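Local coordinates for protein malate dehydrogenase (Picrophilus torridus, PDB 4BGV) that probably catalyses the reversible, NAD-dependent oxidation of malate to oxaloacetate in the tricarboxylic acid cycle, at residues 19-25 with 53-59; 268-274 with 304-309. All blocks are in the same frame, centred on the assembly; numbering follows the deposited sequence. Where two conformers were deposited one is given.

Interaction 1: residues 19-25 with 53-59; sequences QTLAIRQ and WGYDLDI
Ala-22 faces the ring of Tyr-55. Ala-22 CB sits over the centre of one face, 3.6 Å from the centroid of the Tyr-55 ring and 6° off the ring normal, a CH-pi contact. Ala-22 CB also meets Ile-59 CD1 at 3.8 Å, and Leu-57 CD1 lies against Ala-22 CA. The apolar centre is thus one small helix residue among three larger side chains. Beside it, Ile-23 lies over the indole of Trp-53. Its CG1 stands above the middle of the six-membered ring, and Ile-23 CD1 reaches Trp-53 CZ2 at 3.5 Å. CG1 gets there because it is anti to the carbonyl carbon (chi1 -67°).

At one edge the amide of Gln-19 turns back to the phenol. Its chain bends at chi2 (67°), and Gln-19 NE2 donates to Tyr-55 OH over 3.0 Å in a nearly straight bond. The hydroxyl lies in the plane of that amide and also bonds Ile-46 O. It therefore ties helix 12-23 to helix 38-47. A phenylalanine in place of Tyr-55 would probably keep the cover over Ala-22 but leave Gln-19 NE2 and the Ile-46 carbonyl without this partner. One water joins Gln-19 OE1 to Trp-53 NE1, lying in the indole plane at its edge.

At the other edge, a second water links Gln-25 NE2 to Gly-54 O. Gln-25, with positive phi, follows helix 12-23 and closes it in a Schellman motif, and Gln-25 CG packs on Tyr-55 CB at 4.0 Å. Ile-236 of the second subunit packs on Trp-53, so the contact borders a subunit interface. This is the far end of the first helix of a Rossmann fold, the helix after the glycine-rich turn that probably binds NAD, packed against the connection into strand 59-63.

Interaction 2: residues 268-274 with 304-309; sequences LVNNLFI and SVESVK
Val-269 and Val-305 make the tightest apolar pair, with their CG1 methyls 3.5 Å apart. Ile-274 adds the next. Its CG1 is anti to the backbone N (chi1 -163°), which carries CD1 to the helix. There Ile-274 CD1 touches Val-308 CG2 at 3.7 Å and Val-305 CG2 at 4.0 Å. Leu-272 packs further along the helix, where Leu-272 CD1 rests on Lys-309 CA at 3.9 Å and near Lys-309 CG. The two side chains cross at about a right angle.

These contacts lay the long C-terminal helix 295-321 across strand 272-281 and the loop leading into it, in the alpha/beta C-terminal domain of the LDH/MDH superfamily. The axes of the short segments 272-274 and 304-309 come within 9.3 Å, with their N-to-C directions 135° apart. Ile-274 also packs on Trp-301 of this helix and on Ile-259 of the adjoining strand 251-259.

Backbone oxygens meet side chains too. Val-308 CG1 comes to 3.3 Å from Phe-273 O, and Leu-268 O lies near Val-305 CG1.

The polar contact lies where both Leu-268 and Lys-309 are exposed, and it runs through water. Lys-309 extends beyond CG, and Lys-309 NZ donates to a water oxygen 2.7 Å away. That water in turn donates to Leu-268 O at 2.9 Å.

Interaction 1 comes first along the chain and closes well before interaction 2 opens. Their centres are 37 Å apart, their nearest atoms about 19 Å, and they lie on opposite sides of the chain's centre. They share no helix, strand or sheet. Interaction 1 belongs to the NAD-binding domain, where helix 12-23 meets the approach to the outermost strand of the parallel sheet. Interaction 2 belongs to the C-terminal domain, where helix 295-321 meets the middle strand of an antiparallel sheet. Other subunits pack around interaction 1, whereas none touches the segments of interaction 2. Each contact holds a helix against its own domain, one beside the subunit interface and one within the C-terminal domain.

Interaction 1: residues 19-25 with 53-59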
ATOM      1  N   GLN A  19      -3.402   5.691 -14.509  1.00  7.94           N
ATOM      2  CA  GLN A  19      -2.332   5.797 -13.511  1.00  6.04           C
ATOM      3  C   GLN A  19      -2.800   5.231 -12.169  1.00  9.59           C
ATOM      4  O   GLN A  19      -2.022   4.612 -11.437  1.00  6.82           O
ATOM      5  CB  GLN A  19      -1.865   7.244 -13.352  1.00  7.31           C
ATOM      6  CG  GLN A  19      -0.803   7.451 -12.251  1.00 10.82           C
ATOM      7  CD  GLN A  19       0.546   6.788 -12.581  1.00 10.10           C
ATOM      8  OE1 GLN A  19       1.455   7.433 -13.120  1.00  9.73           O
ATOM      9  NE2 GLN A  19       0.685   5.512 -12.233  1.00  8.67           N
ATOM     10  N   THR A  20      -4.075   5.437 -11.858  1.00  7.43           N
ATOM     11  CA  THR A  20      -4.656   4.930 -10.613  1.00  8.83           C
ATOM     12  C   THR A  20      -4.713   3.397 -10.587  1.00  9.87           C
ATOM     13  O   THR A  20      -4.331   2.754  -9.586  1.00  6.70           O
ATOM     14  CB  THR A  20      -6.071   5.519 -10.393  1.00  6.53           C
ATOM     15  OG1 THR A  20      -5.960   6.940 -10.323  1.00  9.36           O
ATOM     16  CG2 THR A  20      -6.679   5.009  -9.089  1.00  6.05           C
ATOM     17  N   LEU A  21      -5.198   2.811 -11.683  1.00  6.24           N
ATOM     18  CA  LEU A  21      -5.221   1.350 -11.818  1.00  5.60           C
ATOM     19  C   LEU A  21      -3.826   0.762 -11.699  1.00  7.05           C
ATOM     20  O   LEU A  21      -3.657  -0.308 -11.116  1.00  8.86           O
ATOM     21  CB  LEU A  21      -5.825   0.934 -13.160  1.00  8.11           C
ATOM     22  CG  LEU A  21      -7.319   1.308 -13.291  1.00 10.59           C
ATOM     23  CD1 LEU A  21      -7.817   0.992 -14.690  1.00 10.02           C
ATOM     24  CD2 LEU A  21      -8.167   0.580 -12.232  1.00  9.79           C
ATOM     25  N   ALA A  22      -2.827   1.457 -12.248  1.00  6.14           N
ATOM     26  CA  ALA A  22      -1.443   0.953 -12.179  1.00  6.72           C
ATOM     27  C   ALA A  22      -0.933   0.966 -10.746  1.00  6.13           C
ATOM     28  O   ALA A  22      -0.392  -0.034 -10.262  1.00  7.93           O
ATOM     29  CB  ALA A  22      -0.517   1.763 -13.089  1.00  8.71           C
ATOM     30  N   ILE A  23      -1.107   2.099 -10.064  1.00  6.32           N
ATOM     31  CA  ILE A  23      -0.727   2.202  -8.648  1.00  7.23           C
ATOM     32  C   ILE A  23      -1.382   1.116  -7.783  1.00  7.72           C
ATOM     33  O   ILE A  23      -0.738   0.528  -6.919  1.00  9.74           O
ATOM     34  CB  ILE A  23      -1.060   3.613  -8.103  1.00  8.27           C
ATOM     35  CG1 ILE A  23      -0.150   4.639  -8.797  1.00  6.50           C
ATOM     36  CG2 ILE A  23      -0.935   3.670  -6.574  1.00 10.44           C
ATOM     37  CD1 ILE A  23      -0.654   6.075  -8.732  1.00  9.91           C
ATOM     38  N   ARG A  24      -2.669   0.869  -8.007  1.00  6.11           N
ATOM     39  CA  ARG A  24      -3.401  -0.128  -7.238  1.00  7.30           C
ATOM     40  C   ARG A  24      -3.224  -1.528  -7.823  1.00 11.36           C
ATOM     41  O   ARG A  24      -3.823  -2.496  -7.342  1.00 10.84           O
ATOM     42  CB  ARG A  24      -4.881   0.262  -7.146  1.00  7.22           C
ATOM     43  CG  ARG A  24      -5.055   1.590  -6.395  1.00  9.12           C
ATOM     44  CD  ARG A  24      -6.492   2.093  -6.434  1.00  8.76           C
ATOM     45  NE  ARG A  24      -7.431   1.326  -5.610  1.00  9.52           N
ATOM     46  CZ  ARG A  24      -7.631   1.557  -4.313  1.00 12.26           C
ATOM     47  NH1 ARG A  24      -6.902   2.482  -3.693  1.00 12.61           N
ATOM     48  NH2 ARG A  24      -8.530   0.850  -3.616  1.00 10.95           N
ATOM     49  N   GLN A  25      -2.385  -1.620  -8.849  1.00  7.17           N
ATOM     50  CA  GLN A  25      -2.003  -2.908  -9.449  1.00  7.68           C
ATOM     51  C   GLN A  25      -3.196  -3.749  -9.901  1.00  9.43           C
ATOM     52  O   GLN A  25      -3.221  -4.984  -9.752  1.00  9.38           O
ATOM     53  CB  GLN A  25      -1.066  -3.670  -8.498  1.00  9.30           C
ATOM     54  CG  GLN A  25       0.180  -2.847  -8.191  1.00 10.20           C
ATOM     55  CD  GLN A  25       1.235  -3.556  -7.346  1.00 17.42           C
ATOM     56  OE1 GLN A  25       1.132  -4.742  -7.050  1.00 20.07           O
ATOM     57  NE2 GLN A  25       2.268  -2.812  -6.964  1.00 19.95           N
ATOM     58  N   TRP A  53       7.338   3.063  -8.527  1.00  7.98           N
ATOM     59  CA  TRP A  53       6.076   2.694  -7.880  1.00 11.04           C
ATOM     60  C   TRP A  53       6.051   1.204  -7.515  1.00 13.23           C
ATOM     61  O   TRP A  53       5.485   0.808  -6.492  1.00 14.07           O
ATOM     62  CB  TRP A  53       4.888   2.970  -8.803  1.00 11.22           C
ATOM     63  CG  TRP A  53       4.302   4.368  -8.807  1.00  8.64           C
ATOM     64  CD1 TRP A  53       4.317   5.262  -9.843  1.00 10.11           C
ATOM     65  CD2 TRP A  53       3.568   4.997  -7.747  1.00 10.08           C
ATOM     66  NE1 TRP A  53       3.656   6.416  -9.487  1.00  9.47           N
ATOM     67  CE2 TRP A  53       3.188   6.281  -8.206  1.00 11.31           C
ATOM     68  CE3 TRP A  53       3.204   4.603  -6.453  1.00  9.27           C
ATOM     69  CZ2 TRP A  53       2.449   7.166  -7.423  1.00 10.90           C
ATOM     70  CZ3 TRP A  53       2.481   5.489  -5.666  1.00  7.32           C
ATOM     71  CH2 TRP A  53       2.105   6.755  -6.158  1.00  9.85           C
ATOM     72  N   GLY A  54       6.619   0.372  -8.379  1.00 10.22           N
ATOM     73  CA  GLY A  54       6.619  -1.057  -8.146  1.00 12.28           C
ATOM     74  C   GLY A  54       5.613  -1.894  -8.919  1.00 15.63           C
ATOM     75  O   GLY A  54       5.572  -3.101  -8.718  1.00 18.93           O
ATOM     76  N   TYR A  55       4.824  -1.300  -9.813  1.00 10.71           N
ATOM     77  CA  TYR A  55       3.852  -2.103 -10.572  1.00  8.36           C
ATOM     78  C   TYR A  55       4.443  -2.832 -11.771  1.00  8.62           C
ATOM     79  O   TYR A  55       5.051  -2.220 -12.647  1.00 12.68           O
ATOM     80  CB  TYR A  55       2.604  -1.297 -10.981  1.00  8.64           C
ATOM     81  CG  TYR A  55       2.810   0.114 -11.519  1.00  7.66           C
ATOM     82  CD1 TYR A  55       3.182   0.341 -12.848  1.00  8.13           C
ATOM     83  CD2 TYR A  55       2.554   1.220 -10.713  1.00  6.08           C
ATOM     84  CE1 TYR A  55       3.331   1.635 -13.345  1.00  6.84           C
ATOM     85  CE2 TYR A  55       2.702   2.504 -11.197  1.00  6.85           C
ATOM     86  CZ  TYR A  55       3.081   2.715 -12.496  1.00  8.60           C
ATOM     87  OH  TYR A  55       3.210   4.013 -12.926  1.00  9.46           O
ATOM     88  N   ASP A  56       4.286  -4.157 -11.792  1.00 12.10           N
ATOM     89  CA  ASP A  56       4.775  -4.967 -12.904  1.00  8.24           C
ATOM     90  C   ASP A  56       3.604  -5.273 -13.828  1.00  8.28           C
ATOM     91  O   ASP A  56       2.983  -6.339 -13.748  1.00 11.54           O
ATOM     92  CB  ASP A  56       5.431  -6.250 -12.396  1.00  9.01           C
ATOM     93  CG  ASP A  56       6.843  -6.009 -11.875  1.00 14.44           C
ATOM     94  OD1 ASP A  56       7.544  -5.171 -12.471  1.00 13.60           O
ATOM     95  OD2 ASP A  56       7.242  -6.652 -10.884  1.00 13.24           O
ATOM     96  N   LEU A  57       3.299  -4.306 -14.687  1.00  8.73           N
ATOM     97  CA  LEU A  57       2.140  -4.358 -15.569  1.00 11.03           C
ATOM     98  C   LEU A  57       2.522  -3.964 -16.989  1.00 12.96           C
ATOM     99  O   LEU A  57       3.535  -3.307 -17.222  1.00 10.88           O
ATOM    100  CB  LEU A  57       1.060  -3.373 -15.094  1.00  7.62           C
ATOM    101  CG  LEU A  57       0.550  -3.577 -13.669  1.00  7.72           C
ATOM    102  CD1 LEU A  57      -0.246  -2.368 -13.230  1.00  8.78           C
ATOM    103  CD2 LEU A  57      -0.286  -4.865 -13.568  1.00  8.93           C
ATOM    104  N   ASP A  58       1.698  -4.396 -17.931  1.00 10.57           N
ATOM    105  CA  ASP A  58       1.837  -4.004 -19.316  1.00 12.14           C
ATOM    106  C   ASP A  58       0.908  -2.814 -19.458  1.00 15.12           C
ATOM    107  O   ASP A  58      -0.284  -2.900 -19.140  1.00 11.94           O
ATOM    108  CB  ASP A  58       1.395  -5.178 -20.189  1.00 22.48           C
ATOM    109  CG  ASP A  58       1.594  -4.928 -21.661  1.00 37.20           C
ATOM    110  OD1 ASP A  58       2.346  -3.993 -22.018  1.00 42.46           O
ATOM    111  OD2 ASP A  58       0.995  -5.682 -22.462  1.00 40.90           O
ATOM    112  N   ILE A  59       1.455  -1.681 -19.877  1.00  8.73           N
ATOM    113  CA  ILE A  59       0.650  -0.481 -20.035  1.00  9.93           C
ATOM    114  C   ILE A  59       0.926   0.062 -21.432  1.00 14.03           C
ATOM    115  O   ILE A  59       2.068   0.410 -21.751  1.00 11.05           O
ATOM    116  CB  ILE A  59       1.004   0.560 -18.951  1.00  9.88           C
ATOM    117  CG1 ILE A  59       0.848  -0.078 -17.553  1.00 11.48           C
ATOM    118  CG2 ILE A  59       0.144   1.805 -19.107  1.00 11.68           C
ATOM    119  CD1 ILE A  59       1.148   0.856 -16.412  1.00 15.05           C
TER
HETATM  120  O   HOH W   1       3.192   8.688 -11.321  1.00  9.58           O
HETATM  121  O   HOH W   2       4.892  -4.223  -6.163  1.00 34.62           O

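Interaction 2: residues 268-274 with 304-309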
ATOM      1  N   LEU A 268     -39.435   2.991  -9.676  1.00 18.65           N
ATOM      2  CA  LEU A 268     -40.418   3.710 -10.499  1.00 18.83           C
ATOM      3  C   LEU A 268     -39.917   4.045 -11.898  1.00 17.81           C
ATOM      4  O   LEU A 268     -40.400   4.983 -12.534  1.00 16.91           O
ATOM      5  CB  LEU A 268     -40.877   4.990  -9.792  1.00 15.42           C
ATOM      6  CG  LEU A 268     -41.179   4.837  -8.297  1.00 17.12           C
ATOM      7  CD1 LEU A 268     -41.664   6.155  -7.721  1.00 22.46           C
ATOM      8  CD2 LEU A 268     -42.199   3.745  -8.063  1.00 22.41           C
ATOM      9  N   VAL A 269     -38.935   3.282 -12.362  1.00 22.43           N
ATOM     10  CA  VAL A 269     -38.497   3.348 -13.748  1.00 22.88           C
ATOM     11  C   VAL A 269     -38.391   1.936 -14.258  1.00 20.30           C
ATOM     12  O   VAL A 269     -38.160   1.001 -13.477  1.00 17.69           O
ATOM     13  CB  VAL A 269     -37.107   4.001 -13.919  1.00 22.42           C
ATOM     14  CG1 VAL A 269     -37.187   5.488 -13.715  1.00 19.57           C
ATOM     15  CG2 VAL A 269     -36.084   3.373 -12.960  1.00 21.30           C
ATOM     16  N   ASN A 270     -38.546   1.771 -15.564  1.00 16.54           N
ATOM     17  CA  ASN A 270     -38.363   0.450 -16.142  1.00 20.79           C
ATOM     18  C   ASN A 270     -37.523   0.490 -17.411  1.00 19.06           C
ATOM     19  O   ASN A 270     -37.749   1.321 -18.297  1.00 17.55           O
ATOM     20  CB  ASN A 270     -39.715  -0.214 -16.402  1.00 27.86           C
ATOM     21  CG  ASN A 270     -39.577  -1.660 -16.825  1.00 32.56           C
ATOM     22  OD1 ASN A 270     -39.066  -2.498 -16.072  1.00 30.90           O
ATOM     23  ND2 ASN A 270     -40.040  -1.969 -18.036  1.00 36.27           N
ATOM     24  N   ASN A 271     -36.567  -0.426 -17.480  1.00 15.75           N
ATOM     25  CA  ASN A 271     -35.672  -0.564 -18.622  1.00 19.20           C
ATOM     26  C   ASN A 271     -34.869   0.693 -18.923  1.00 16.35           C
ATOM     27  O   ASN A 271     -34.683   1.042 -20.085  1.00 18.18           O
ATOM     28  CB  ASN A 271     -36.439  -0.997 -19.860  1.00 21.41           C
ATOM     29  CG  ASN A 271     -37.307  -2.191 -19.599  1.00 31.56           C
ATOM     30  OD1 ASN A 271     -38.488  -2.206 -19.954  1.00 41.27           O
ATOM     31  ND2 ASN A 271     -36.740  -3.193 -18.946  1.00 26.39           N
ATOM     32  N   LEU A 272     -34.430   1.364 -17.863  1.00 18.47           N
ATOM     33  CA  LEU A 272     -33.555   2.536 -17.946  1.00 19.72           C
ATOM     34  C   LEU A 272     -32.435   2.366 -16.929  1.00 14.58           C
ATOM     35  O   LEU A 272     -32.547   1.541 -16.017  1.00 16.26           O
ATOM     36  CB  LEU A 272     -34.334   3.811 -17.607  1.00 22.34           C
ATOM     37  CG  LEU A 272     -35.460   4.197 -18.559  1.00 27.23           C
ATOM     38  CD1 LEU A 272     -36.014   5.550 -18.194  1.00 24.53           C
ATOM     39  CD2 LEU A 272     -34.929   4.185 -19.979  1.00 28.22           C
ATOM     40  N   PHE A 273     -31.355   3.132 -17.094  1.00 13.75           N
ATOM     41  CA  PHE A 273     -30.280   3.200 -16.094  1.00 11.41           C
ATOM     42  C   PHE A 273     -30.490   4.388 -15.147  1.00 12.26           C
ATOM     43  O   PHE A 273     -30.803   5.488 -15.593  1.00 12.58           O
ATOM     44  CB  PHE A 273     -28.920   3.364 -16.772  1.00 11.26           C
ATOM     45  CG  PHE A 273     -28.386   2.108 -17.405  1.00 12.68           C
ATOM     46  CD1 PHE A 273     -28.915   1.638 -18.597  1.00 15.47           C
ATOM     47  CD2 PHE A 273     -27.307   1.432 -16.836  1.00 14.99           C
ATOM     48  CE1 PHE A 273     -28.403   0.491 -19.207  1.00 17.80           C
ATOM     49  CE2 PHE A 273     -26.783   0.295 -17.440  1.00 12.47           C
ATOM     50  CZ  PHE A 273     -27.341  -0.183 -18.619  1.00 14.41           C
ATOM     51  N   ILE A 274     -30.324   4.167 -13.844  1.00 10.61           N
ATOM     52  CA  ILE A 274     -30.371   5.265 -12.882  1.00 12.05           C
ATOM     53  C   ILE A 274     -29.526   4.890 -11.654  1.00 14.34           C
ATOM     54  O   ILE A 274     -29.295   3.709 -11.397  1.00 11.85           O
ATOM     55  CB  ILE A 274     -31.848   5.623 -12.500  1.00 13.99           C
ATOM     56  CG1 ILE A 274     -31.935   7.004 -11.831  1.00 12.51           C
ATOM     57  CG2 ILE A 274     -32.485   4.519 -11.659  1.00 12.89           C
ATOM     58  CD1 ILE A 274     -33.368   7.596 -11.852  1.00 19.17           C
ATOM     59  N   SER A 304     -35.797  13.226 -10.045  1.00 18.20           N
ATOM     60  CA  SER A 304     -34.643  12.628 -10.708  0.50 18.78           C
ATOM     61  C   SER A 304     -35.108  11.647 -11.775  1.00 19.43           C
ATOM     62  O   SER A 304     -34.562  11.613 -12.887  1.00 19.88           O
ATOM     63  CB  SER A 304     -33.736  11.915  -9.702  0.50 17.87           C
ATOM     64  OG  SER A 304     -33.265  12.803  -8.703  0.50 21.60           O
ATOM     65  N   VAL A 305     -36.125  10.862 -11.438  1.00 16.76           N
ATOM     66  CA  VAL A 305     -36.711   9.888 -12.351  1.00 16.36           C
ATOM     67  C   VAL A 305     -37.211  10.548 -13.635  1.00 17.25           C
ATOM     68  O   VAL A 305     -36.912  10.071 -14.734  1.00 17.78           O
ATOM     69  CB  VAL A 305     -37.838   9.076 -11.663  1.00 19.75           C
ATOM     70  CG1 VAL A 305     -38.788   8.480 -12.692  1.00 23.60           C
ATOM     71  CG2 VAL A 305     -37.225   7.978 -10.773  1.00 18.12           C
ATOM     72  N   GLU A 306     -37.933  11.658 -13.498  1.00 24.42           N
ATOM     73  CA  GLU A 306     -38.454  12.381 -14.659  1.00 29.44           C
ATOM     74  C   GLU A 306     -37.323  12.869 -15.575  1.00 27.21           C
ATOM     75  O   GLU A 306     -37.421  12.785 -16.799  1.00 23.21           O
ATOM     76  CB  GLU A 306     -39.358  13.535 -14.211  1.00 37.63           C
ATOM     77  CG  GLU A 306     -39.096  14.873 -14.891  1.00 48.74           C
ATOM     78  CD  GLU A 306     -38.855  15.998 -13.887  1.00 58.08           C
ATOM     79  OE1 GLU A 306     -39.850  16.607 -13.436  1.00 61.04           O
ATOM     80  OE2 GLU A 306     -37.675  16.265 -13.545  1.00 57.46           O
ATOM     81  N   SER A 307     -36.240  13.345 -14.971  1.00 23.72           N
ATOM     82  CA  SER A 307     -35.083  13.818 -15.722  1.00 23.06           C
ATOM     83  C   SER A 307     -34.456  12.689 -16.544  1.00 25.22           C
ATOM     84  O   SER A 307     -34.154  12.858 -17.729  1.00 22.99           O
ATOM     85  CB  SER A 307     -34.053  14.413 -14.757  1.00 28.88           C
ATOM     86  OG  SER A 307     -32.817  14.618 -15.406  1.00 28.88           O
ATOM     87  N   VAL A 308     -34.261  11.537 -15.907  1.00 19.83           N
ATOM     88  CA  VAL A 308     -33.716  10.362 -16.587  1.00 18.25           C
ATOM     89  C   VAL A 308     -34.651   9.855 -17.686  1.00 20.09           C
ATOM     90  O   VAL A 308     -34.204   9.538 -18.790  1.00 20.38           O
ATOM     91  CB  VAL A 308     -33.384   9.243 -15.580  1.00 19.94           C
ATOM     92  CG1 VAL A 308     -32.923   7.980 -16.301  1.00 19.40           C
ATOM     93  CG2 VAL A 308     -32.305   9.730 -14.626  1.00 20.70           C
ATOM     94  N   LYS A 309     -35.950   9.804 -17.398  1.00 19.02           N
ATOM     95  CA  LYS A 309     -36.922   9.374 -18.393  1.00 20.63           C
ATOM     96  C   LYS A 309     -36.870  10.274 -19.630  1.00 22.98           C
ATOM     97  O   LYS A 309     -36.945   9.798 -20.765  1.00 21.19           O
ATOM     98  CB  LYS A 309     -38.341   9.417 -17.823  1.00 20.97           C
ATOM     99  CG  LYS A 309     -38.729   8.278 -16.887  1.00 24.25           C
ATOM    100  CD  LYS A 309     -40.217   8.410 -16.579  1.00 28.38           C
ATOM    101  CE  LYS A 309     -40.756   7.295 -15.709  1.00 36.40           C
ATOM    102  NZ  LYS A 309     -42.218   7.511 -15.481  1.00 39.44           N
TER
HETATM  103  O   HOH W   3     -42.510   6.910 -12.828  1.00 37.34           O